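Side-chain contacts in GDP-perosamine synthase (Caulobacter crescentus, PDB 3BN1), which transfers an amino group from glutamate to GDP-4-keto-6-deoxymannose, using pyridoxal phosphate, to make GDP-perosamine for bacterial O-antigen: residues 91-94 / 95-99; 319-323 / 324-328; 261-264 / 265-269; 351-354 / 355-358. All coordinates share one frame; numbering follows the deposited sequence.

Interaction 1: 91-94 / 95-99; sequences SANS and VTYCG
The backbone oxygen N93 O serves Y97 in two ways. It accepts the Y97 N-H at an N-O distance of 2.7 Å, and it also lies 3.1 Å above one face of the Y97 phenol, toward the rim. With CG anti to its carbonyl carbon (chi1 -57°), the Y97 ring folds back along the helix, and its CE1 rests 3.8 Å from N93 CB. One water joins the polar ends, accepting from N93 ND2 at 2.9 Å and donating to Y97 OH at the same distance. A long residue with a terminal hydroxyl suits this place, because Y97 OH also bonds to the G229 oxygen of the second subunit, while N93 OD1 is held by the Y329 hydroxyl. A92 O receives the amide of T96, 3.1 Å from its N. On the buried side, the small S94 can sit against helix 62-72 because its OG is satisfied within the helix by S91 O at 3.0 Å. G99, which readily takes the positive phi found here, ends the helix in a Schellman motif. The following strand 101-105 completes a beta-alpha-beta unit of the large mixed sheet, as in the aspartate aminotransferase fold.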
loop_
_atom_site.group_PDB
_atom_site.type_symbol
_atom_site.label_atom_id
_atom_site.label_comp_id
_atom_site.label_asym_id
_atom_site.label_seq_id
_atom_site.Cartn_x
_atom_site.Cartn_y
_atom_site.Cartn_z
ATOM N N SER A 91 2.207 -14.695 2.883
ATOM C CA SER A 91 1.098 -15.455 3.452
ATOM C C SER A 91 1.171 -15.443 4.971
ATOM O O SER A 91 0.152 -15.387 5.689
ATOM C CB SER A 91 1.176 -16.937 3.032
ATOM O OG SER A 91 1.221 -17.018 1.628
ATOM N N ALA A 92 2.379 -15.691 5.452
ATOM C CA ALA A 92 2.593 -15.773 6.905
ATOM C C ALA A 92 2.685 -14.388 7.460
ATOM O O ALA A 92 2.205 -14.164 8.570
ATOM C CB ALA A 92 3.911 -16.546 7.201
ATOM N N ASN A 93 3.353 -13.474 6.750
ATOM C CA ASN A 93 3.534 -12.117 7.297
ATOM C C ASN A 93 2.228 -11.455 7.585
ATOM O O ASN A 93 2.037 -10.748 8.585
ATOM C CB ASN A 93 4.352 -11.160 6.377
ATOM C CG ASN A 93 5.841 -11.552 6.328
ATOM O OD1 ASN A 93 6.341 -12.285 7.197
ATOM N ND2 ASN A 93 6.562 -11.027 5.330
ATOM N N SER A 94 1.282 -11.697 6.674
ATOM C CA SER A 94 -0.060 -11.126 6.817
ATOM C C SER A 94 -0.714 -11.471 8.178
ATOM O O SER A 94 -1.356 -10.635 8.818
ATOM C CB SER A 94 -0.942 -11.463 5.576
ATOM O OG SER A 94 -1.385 -12.818 5.534
ATOM N N VAL A 95 -0.468 -12.687 8.674
ATOM C CA VAL A 95 -1.024 -13.147 9.947
ATOM C C VAL A 95 -0.230 -12.449 11.053
ATOM O O VAL A 95 -0.770 -11.897 12.026
ATOM C CB VAL A 95 -0.878 -14.692 10.050
ATOM C CG1 VAL A 95 -1.167 -15.298 11.442
ATOM C CG2 VAL A 95 -1.638 -15.366 8.914
ATOM N N THR A 96 1.062 -12.405 10.793
ATOM C CA THR A 96 1.933 -11.770 11.723
ATOM C C THR A 96 1.489 -10.362 11.950
ATOM O O THR A 96 1.517 -9.912 13.073
ATOM C CB THR A 96 3.352 -11.787 11.211
ATOM O OG1 THR A 96 3.831 -13.120 11.404
ATOM C CG2 THR A 96 4.268 -10.907 12.109
ATOM N N TYR A 97 1.124 -9.657 10.888
ATOM C CA TYR A 97 0.752 -8.276 11.065
ATOM C C TYR A 97 -0.481 -8.167 11.955
ATOM O O TYR A 97 -0.713 -7.110 12.574
ATOM C CB TYR A 97 0.365 -7.639 9.762
ATOM C CG TYR A 97 1.338 -7.638 8.617
ATOM C CD1 TYR A 97 2.706 -7.668 8.805
ATOM C CD2 TYR A 97 0.856 -7.619 7.313
ATOM C CE1 TYR A 97 3.602 -7.699 7.689
ATOM C CE2 TYR A 97 1.702 -7.640 6.240
ATOM C CZ TYR A 97 3.077 -7.595 6.414
ATOM O OH TYR A 97 3.921 -7.554 5.323
ATOM N N CYS A 98 -1.299 -9.215 12.009
ATOM C CA CYS A 98 -2.503 -9.119 12.862
ATOM C C CYS A 98 -2.105 -9.301 14.296
ATOM O O CYS A 98 -2.896 -9.037 15.180
ATOM C CB CYS A 98 -3.550 -10.192 12.533
ATOM S SG CYS A 98 -4.095 -9.979 10.814
ATOM N N GLY A 99 -0.880 -9.750 14.525
ATOM C CA GLY A 99 -0.415 -10.041 15.878
ATOM C C GLY A 99 -0.912 -11.474 16.142
ATOM O O GLY A 99 -0.967 -11.939 17.300
HETATM O O HOH W 1 4.746 -9.669 3.548
#

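Interaction 2: 319-323 / 324-328; sequences VFHPM and HIMPP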
loop_
_atom_site.group_PDB
_atom_site.type_symbol
_atom_site.label_atom_id
_atom_site.label_comp_id
_atom_site.label_asym_id
_atom_site.label_seq_id
_atom_site.Cartn_x
_atom_site.Cartn_y
_atom_site.Cartn_z
ATOM N N VAL A 319 11.937 -22.956 -6.071
ATOM C CA VAL A 319 10.624 -22.996 -5.435
ATOM C C VAL A 319 10.824 -22.236 -4.101
ATOM O O VAL A 319 11.890 -22.232 -3.485
ATOM C CB VAL A 319 10.195 -24.459 -5.232
ATOM C CG1 VAL A 319 9.279 -24.633 -4.070
ATOM C CG2 VAL A 319 9.514 -24.916 -6.540
ATOM N N PHE A 320 9.792 -21.578 -3.635
ATOM C CA PHE A 320 9.908 -20.809 -2.397
ATOM C C PHE A 320 10.557 -21.566 -1.295
ATOM O O PHE A 320 10.309 -22.773 -1.155
ATOM C CB PHE A 320 8.499 -20.566 -1.890
ATOM C CG PHE A 320 7.656 -19.787 -2.841
ATOM C CD1 PHE A 320 7.966 -18.466 -3.090
ATOM C CD2 PHE A 320 6.497 -20.340 -3.405
ATOM C CE1 PHE A 320 7.220 -17.699 -3.948
ATOM C CE2 PHE A 320 5.650 -19.550 -4.265
ATOM C CZ PHE A 320 6.036 -18.256 -4.542
ATOM N N HIS A 321 11.330 -20.851 -0.465
ATOM C CA HIS A 321 11.970 -21.512 0.678
ATOM C C HIS A 321 10.896 -21.672 1.697
ATOM O O HIS A 321 10.189 -20.700 1.966
ATOM C CB HIS A 321 13.079 -20.648 1.334
ATOM C CG HIS A 321 14.197 -20.309 0.413
ATOM N ND1 HIS A 321 14.674 -21.198 -0.529
ATOM C CD2 HIS A 321 14.899 -19.162 0.241
ATOM C CE1 HIS A 321 15.616 -20.614 -1.248
ATOM N NE2 HIS A 321 15.788 -19.386 -0.788
ATOM N N PRO A 322 10.824 -22.848 2.329
ATOM C CA PRO A 322 9.823 -23.037 3.362
ATOM C C PRO A 322 10.017 -21.950 4.449
ATOM O O PRO A 322 11.145 -21.620 4.826
ATOM C CB PRO A 322 10.153 -24.440 3.887
ATOM C CG PRO A 322 10.667 -25.189 2.700
ATOM C CD PRO A 322 11.476 -24.128 1.948
ATOM N N MET A 323 8.922 -21.456 4.998
ATOM C CA MET A 323 9.030 -20.394 6.010
ATOM C C MET A 323 9.941 -20.778 7.155
ATOM O O MET A 323 10.665 -19.964 7.720
ATOM C CB MET A 323 7.679 -20.234 6.728
ATOM C CG MET A 323 6.549 -19.805 5.790
ATOM S SD MET A 323 6.724 -18.147 5.089
ATOM C CE MET A 323 8.047 -18.513 3.680
ATOM N N HIS A 324 9.707 -21.986 7.638
ATOM C CA HIS A 324 10.379 -22.431 8.853
ATOM C C HIS A 324 11.887 -22.512 8.671
ATOM O O HIS A 324 12.613 -22.841 9.606
ATOM C CB HIS A 324 9.706 -23.773 9.419
ATOM C CG HIS A 324 10.017 -25.001 8.618
ATOM N ND1 HIS A 324 9.528 -25.183 7.339
ATOM C CD2 HIS A 324 10.848 -26.054 8.853
ATOM C CE1 HIS A 324 10.012 -26.309 6.838
ATOM N NE2 HIS A 324 10.820 -26.857 7.736
ATOM N N ILE A 325 12.376 -22.299 7.450
ATOM C CA ILE A 325 13.824 -22.425 7.310
ATOM C C ILE A 325 14.395 -21.033 7.166
ATOM O O ILE A 325 15.588 -20.896 7.004
ATOM C CB ILE A 325 14.374 -23.330 6.179
ATOM C CG1 ILE A 325 14.150 -22.694 4.813
ATOM C CG2 ILE A 325 13.699 -24.662 6.170
ATOM C CD1 ILE A 325 14.902 -23.420 3.614
ATOM N N MET A 326 13.567 -20.002 7.236
ATOM C CA MET A 326 14.137 -18.671 7.152
ATOM C C MET A 326 14.039 -17.991 8.512
ATOM O O MET A 326 13.169 -18.358 9.273
ATOM C CB MET A 326 13.504 -17.860 6.026
ATOM C CG MET A 326 13.869 -18.413 4.670
ATOM S SD MET A 326 13.227 -17.418 3.381
ATOM C CE MET A 326 11.470 -17.639 3.547
ATOM N N PRO A 327 14.887 -16.992 8.806
ATOM C CA PRO A 327 14.903 -16.380 10.130
ATOM C C PRO A 327 13.578 -15.973 10.750
ATOM O O PRO A 327 13.306 -16.233 11.921
ATOM C CB PRO A 327 15.799 -15.163 9.930
ATOM C CG PRO A 327 16.775 -15.623 8.861
ATOM C CD PRO A 327 16.015 -16.540 7.972
ATOM N N PRO A 328 12.725 -15.312 9.987
ATOM C CA PRO A 328 11.515 -14.867 10.649
ATOM C C PRO A 328 10.626 -15.976 11.212
ATOM O O PRO A 328 9.920 -15.733 12.180
ATOM C CB PRO A 328 10.820 -13.970 9.621
ATOM C CG PRO A 328 11.686 -13.858 8.550
ATOM C CD PRO A 328 12.840 -14.790 8.613
#
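A single turn of 3-10 helix in the loop after strand 317-318 brings M323 against M326, with the M326 amide bonded to the oxygen of M323 (N to O 2.9 Å, N-H...O angle 166°). The donor stands well above the carbonyl plane, off the lone pairs. P322 leads into the turn from an extended backbone, and its fixed phi suits that entry. The two methionines then converge on the same side of the loop. Bends at chi2 and chi3 of M323 and at chi3 of M326 bring their CE methyls to 3.5 Å, a fit that flexible, unbranched chains make easily. M326 SD also lies in the plane of the H321 imidazole at its edge, 5.0 Å from the ring centroid, and 3.8 Å from H321 CB. This sulfur-aromatic contact belongs to the subunit interface of the homodimer, for W224 of the second subunit meets both H321 and M326. Across the proline, I325 reaches back with CG1 between its backbone N and carbonyl carbon (chi1 71°), setting CD1 3.9 Å from P322 CD and 4.0 Å from H321 CB. P322 CB meets the H324 ring obliquely, near its CE1 and ND1, with H324 CE1 at 3.5 Å. Both nitrogens of that imidazole have partners, ND1 in S85 OG and NE2 in E341 OE2, which fix the rotation of the ring and tie the turn to helix 338-346.

Interaction 3: 261-264 / 265-269; sequences GWYE and QKLAR
Two aromatic rings project from the later part of helix 249-266, and each meets a residue further along the chain, near where the helix gives way to a 3-10 segment. The W262 indole has Q265 OE1 at its edge, near the ring plane but 4.5 Å from CD1, an i to i+3 approach, while K266 CE comes to it obliquely. The Y263 phenol is stacked with Y290 of strand 290-294, and L267 CD2 comes obliquely to 4.4 Å from Y263 CD1. The pairs W262-K266 and Y263-L267 follow from i to i+4 spacing, which places the partners about one turn apart. The same spacing governs the backbone bonds: K266 N to W262 O at 2.8 Å, then L267 N to Y263 O at 2.9 Å. L267 suits its position because it faces inward, against Y290, V292 and I365, and Y263 is equally well placed, since its hydroxyl can cross to the P351 oxygen. E264 is exposed, yet its OE2 is bonded to the Y290 hydroxyl. K266 has two tasks. Its aliphatic part lies alongside the tryptophan, pointing the same way, with K266 CE 3.8 Å from W262 CB. Packing is tight at the start of that chain, where K266 CG is only 2.9 Å from W262 O. The ammonium group then serves helix 358-371 through salt bridges to E358 and D362, charges that would probably keep it protonated. Beyond an extended CG-CD-CE run, a turn at the last torsion of K266 (chi4 -99°) sets the direction of NZ.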
loop_
_atom_site.group_PDB
_atom_site.type_symbol
_atom_site.label_atom_id
_atom_site.label_comp_id
_atom_site.label_asym_id
_atom_site.label_seq_id
_atom_site.Cartn_x
_atom_site.Cartn_y
_atom_site.Cartn_z
ATOM N N GLY A 261 1.741 -26.474 -22.997
ATOM C CA GLY A 261 1.648 -27.637 -23.870
ATOM C C GLY A 261 2.957 -28.002 -24.544
ATOM O O GLY A 261 3.284 -29.180 -24.755
ATOM N N TRP A 262 3.738 -26.981 -24.835
ATOM C CA TRP A 262 5.034 -27.164 -25.478
ATOM C C TRP A 262 5.954 -27.897 -24.516
ATOM O O TRP A 262 6.652 -28.835 -24.897
ATOM C CB TRP A 262 5.575 -25.802 -25.870
ATOM C CG TRP A 262 4.913 -25.319 -27.076
ATOM C CD1 TRP A 262 4.381 -26.093 -28.084
ATOM C CD2 TRP A 262 4.705 -23.941 -27.449
ATOM N NE1 TRP A 262 3.804 -25.266 -29.034
ATOM C CE2 TRP A 262 3.989 -23.949 -28.677
ATOM C CE3 TRP A 262 5.058 -22.703 -26.870
ATOM C CZ2 TRP A 262 3.667 -22.759 -29.378
ATOM C CZ3 TRP A 262 4.716 -21.512 -27.564
ATOM C CH2 TRP A 262 4.006 -21.564 -28.803
ATOM N N TYR A 263 5.889 -27.491 -23.248
ATOM C CA TYR A 263 6.651 -28.139 -22.173
ATOM C C TYR A 263 6.302 -29.611 -22.054
ATOM O O TYR A 263 7.212 -30.438 -21.943
ATOM C CB TYR A 263 6.461 -27.429 -20.816
ATOM C CG TYR A 263 7.378 -26.239 -20.515
ATOM C CD1 TYR A 263 8.757 -26.339 -20.594
ATOM C CD2 TYR A 263 6.854 -25.028 -20.127
ATOM C CE1 TYR A 263 9.582 -25.239 -20.324
ATOM C CE2 TYR A 263 7.652 -23.910 -19.863
ATOM C CZ TYR A 263 9.019 -24.005 -19.936
ATOM O OH TYR A 263 9.840 -22.917 -19.620
ATOM N N GLU A 264 5.011 -29.925 -22.102
ATOM C CA GLU A 264 4.505 -31.292 -21.901
ATOM C C GLU A 264 5.009 -32.207 -22.985
ATOM O O GLU A 264 5.357 -33.346 -22.734
ATOM C CB GLU A 264 2.973 -31.315 -21.807
ATOM C CG GLU A 264 2.480 -31.060 -20.382
ATOM C CD GLU A 264 3.058 -32.054 -19.369
ATOM O OE1 GLU A 264 2.966 -33.274 -19.656
ATOM O OE2 GLU A 264 3.602 -31.625 -18.309
ATOM N N GLN A 265 5.049 -31.641 -24.183
ATOM C CA GLN A 265 5.485 -32.361 -25.354
ATOM C C GLN A 265 7.007 -32.509 -25.414
ATOM O O GLN A 265 7.574 -33.569 -25.702
ATOM C CB GLN A 265 5.001 -31.629 -26.612
ATOM C CG GLN A 265 5.398 -32.311 -27.950
ATOM C CD GLN A 265 5.587 -31.341 -29.125
ATOM O OE1 GLN A 265 4.834 -30.376 -29.289
ATOM N NE2 GLN A 265 6.589 -31.609 -29.958
ATOM N N LYS A 266 7.695 -31.422 -25.125
ATOM C CA LYS A 266 9.123 -31.488 -25.299
ATOM C C LYS A 266 9.959 -32.034 -24.163
ATOM O O LYS A 266 11.134 -32.422 -24.377
ATOM C CB LYS A 266 9.597 -30.128 -25.835
ATOM C CG LYS A 266 8.677 -29.535 -26.883
ATOM C CD LYS A 266 8.891 -28.027 -27.111
ATOM C CE LYS A 266 7.962 -27.509 -28.210
ATOM N NZ LYS A 266 8.755 -27.455 -29.443
ATOM N N LEU A 267 9.357 -32.063 -22.967
ATOM C CA LEU A 267 10.054 -32.456 -21.749
ATOM C C LEU A 267 10.549 -33.864 -21.772
ATOM O O LEU A 267 11.395 -34.232 -20.976
ATOM C CB LEU A 267 9.284 -32.186 -20.443
ATOM C CG LEU A 267 9.479 -30.814 -19.761
ATOM C CD1 LEU A 267 9.166 -30.894 -18.280
ATOM C CD2 LEU A 267 10.837 -30.137 -19.976
ATOM N N ALA A 268 10.014 -34.639 -22.702
ATOM C CA ALA A 268 10.420 -36.023 -22.913
ATOM C C ALA A 268 11.938 -36.094 -23.176
ATOM O O ALA A 268 12.640 -37.016 -22.768
ATOM C CB ALA A 268 9.643 -36.549 -24.145
ATOM N N ARG A 269 12.449 -35.101 -23.881
ATOM C CA ARG A 269 13.861 -35.075 -24.185
ATOM C C ARG A 269 14.762 -35.153 -22.942
ATOM O O ARG A 269 15.926 -35.539 -23.026
ATOM C CB ARG A 269 14.137 -33.808 -25.009
ATOM C CG ARG A 269 15.466 -33.832 -25.738
ATOM C CD ARG A 269 15.961 -32.419 -26.014
ATOM N NE ARG A 269 17.418 -32.286 -25.922
ATOM C CZ ARG A 269 18.123 -31.313 -26.501
ATOM N NH1 ARG A 269 17.511 -30.383 -27.233
ATOM N NH2 ARG A 269 19.446 -31.263 -26.354
#

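Interaction 4: 351-354 / 355-358; sequences PTHA and GLTE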
loop_
_atom_site.group_PDB
_atom_site.type_symbol
_atom_site.label_atom_id
_atom_site.label_comp_id
_atom_site.label_asym_id
_atom_site.label_seq_id
_atom_site.Cartn_x
_atom_site.Cartn_y
_atom_site.Cartn_z
ATOM N N PRO A 351 10.557 -20.701 -17.036
ATOM C CA PRO A 351 9.827 -19.617 -17.720
ATOM C C PRO A 351 8.424 -20.056 -18.197
ATOM O O PRO A 351 8.224 -21.085 -18.886
ATOM C CB PRO A 351 10.692 -19.284 -18.934
ATOM C CG PRO A 351 12.082 -19.675 -18.504
ATOM C CD PRO A 351 11.907 -20.914 -17.577
ATOM N N THR A 352 7.466 -19.197 -17.859
ATOM C CA THR A 352 6.060 -19.419 -18.174
ATOM C C THR A 352 5.416 -18.063 -18.205
ATOM O O THR A 352 5.262 -17.411 -17.170
ATOM C CB THR A 352 5.375 -20.230 -17.026
ATOM O OG1 THR A 352 6.346 -21.077 -16.374
ATOM C CG2 THR A 352 4.291 -21.102 -17.591
ATOM N N HIS A 353 5.090 -17.624 -19.402
ATOM C CA HIS A 353 4.436 -16.320 -19.585
ATOM C C HIS A 353 3.910 -16.235 -21.006
ATOM O O HIS A 353 4.378 -16.972 -21.878
ATOM C CB HIS A 353 5.277 -15.065 -19.130
ATOM C CG HIS A 353 6.491 -14.774 -19.962
ATOM N ND1 HIS A 353 6.427 -14.212 -21.220
ATOM C CD2 HIS A 353 7.803 -15.020 -19.724
ATOM C CE1 HIS A 353 7.643 -14.134 -21.725
ATOM N NE2 HIS A 353 8.499 -14.594 -20.828
ATOM N N ALA A 354 2.967 -15.333 -21.232
ATOM C CA ALA A 354 2.308 -15.195 -22.519
ATOM C C ALA A 354 3.145 -14.779 -23.679
ATOM O O ALA A 354 2.689 -14.973 -24.804
ATOM C CB ALA A 354 1.015 -14.301 -22.443
ATOM N N GLY A 355 4.320 -14.196 -23.447
ATOM C CA GLY A 355 5.177 -13.776 -24.558
ATOM C C GLY A 355 6.134 -14.875 -25.082
ATOM O O GLY A 355 6.860 -14.651 -26.046
ATOM N N LEU A 356 6.134 -16.062 -24.478
ATOM C CA LEU A 356 7.061 -17.137 -24.911
ATOM C C LEU A 356 6.647 -17.887 -26.164
ATOM O O LEU A 356 5.480 -18.275 -26.291
ATOM C CB LEU A 356 7.279 -18.168 -23.803
ATOM C CG LEU A 356 7.717 -17.494 -22.507
ATOM C CD1 LEU A 356 7.545 -18.648 -21.578
ATOM C CD2 LEU A 356 9.234 -17.120 -22.704
ATOM N N THR A 357 7.623 -18.073 -27.065
ATOM C CA THR A 357 7.459 -18.817 -28.323
ATOM C C THR A 357 7.892 -20.270 -28.180
ATOM O O THR A 357 8.648 -20.599 -27.276
ATOM C CB THR A 357 8.268 -18.194 -29.517
ATOM O OG1 THR A 357 9.680 -18.297 -29.302
ATOM C CG2 THR A 357 7.887 -16.738 -29.686
ATOM N N GLU A 358 7.476 -21.098 -29.139
ATOM C CA GLU A 358 7.832 -22.501 -29.165
ATOM C C GLU A 358 9.365 -22.591 -29.243
ATOM O O GLU A 358 9.976 -23.425 -28.591
ATOM C CB GLU A 358 7.178 -23.236 -30.353
ATOM C CG GLU A 358 7.448 -24.703 -30.200
ATOM C CD GLU A 358 6.821 -25.565 -31.264
ATOM O OE1 GLU A 358 6.086 -24.984 -32.063
ATOM O OE2 GLU A 358 7.039 -26.800 -31.324
#
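A type I beta turn runs from H353 to L356, closed by the L356 amide on the oxygen of H353 at 3.3 Å from N to O, with a nearly straight N-H...O angle of 167°. A second bond braces the bend: G355 N donates to H353 ND1 at 3.1 Å, meeting the imidazole 20° out of its plane. H353 is suited to this because ND1 can act as an acceptor, and CG lying between the backbone N and the carbonyl carbon (chi1 68°) swings the ring over the turn. G355, having no CB, lets the imidazole approach closely. L356 crosses the ring at about a right angle and lays its branch point on the face in a CH-pi contact, CG 3.5 Å from the H353 ring centroid and close to the ring normal. Of its two methyls, CD2 comes to 3.2 Å from H353 NE2, while CD1 turns toward P351 and lies 3.4 Å from H353 N, a buried amide with no polar partner in the model. Past the leucine, which also packs on V259, T357 caps a backbone N with its side chain and gives its own amide to D360 OD2, consistent with a capping box at the N-terminus of helix 358-371.

In the fold
The four contacts form two touching pairs. Interactions 1 and 2 are largely buried and both reach the second subunit; they meet where A92 CB packs on M323 SD, so apolar and sulfur contacts join helix 90-98 to the 319-328 loop. Interactions 3 and 4 lie across the chain's centre from interaction 1, untouched by the other subunit. Their join is mainly polar: a probable hydrogen bond, Y263 OH to P351 O, and a salt bridge, K266 NZ to E358 OE2, each 2.6 Å, while the W262 ring packs on the start of helix 358-371. Interaction 3 is the most exposed, and its charged ends fit that setting, whereas interaction 4 buries an imidazole under a leucine.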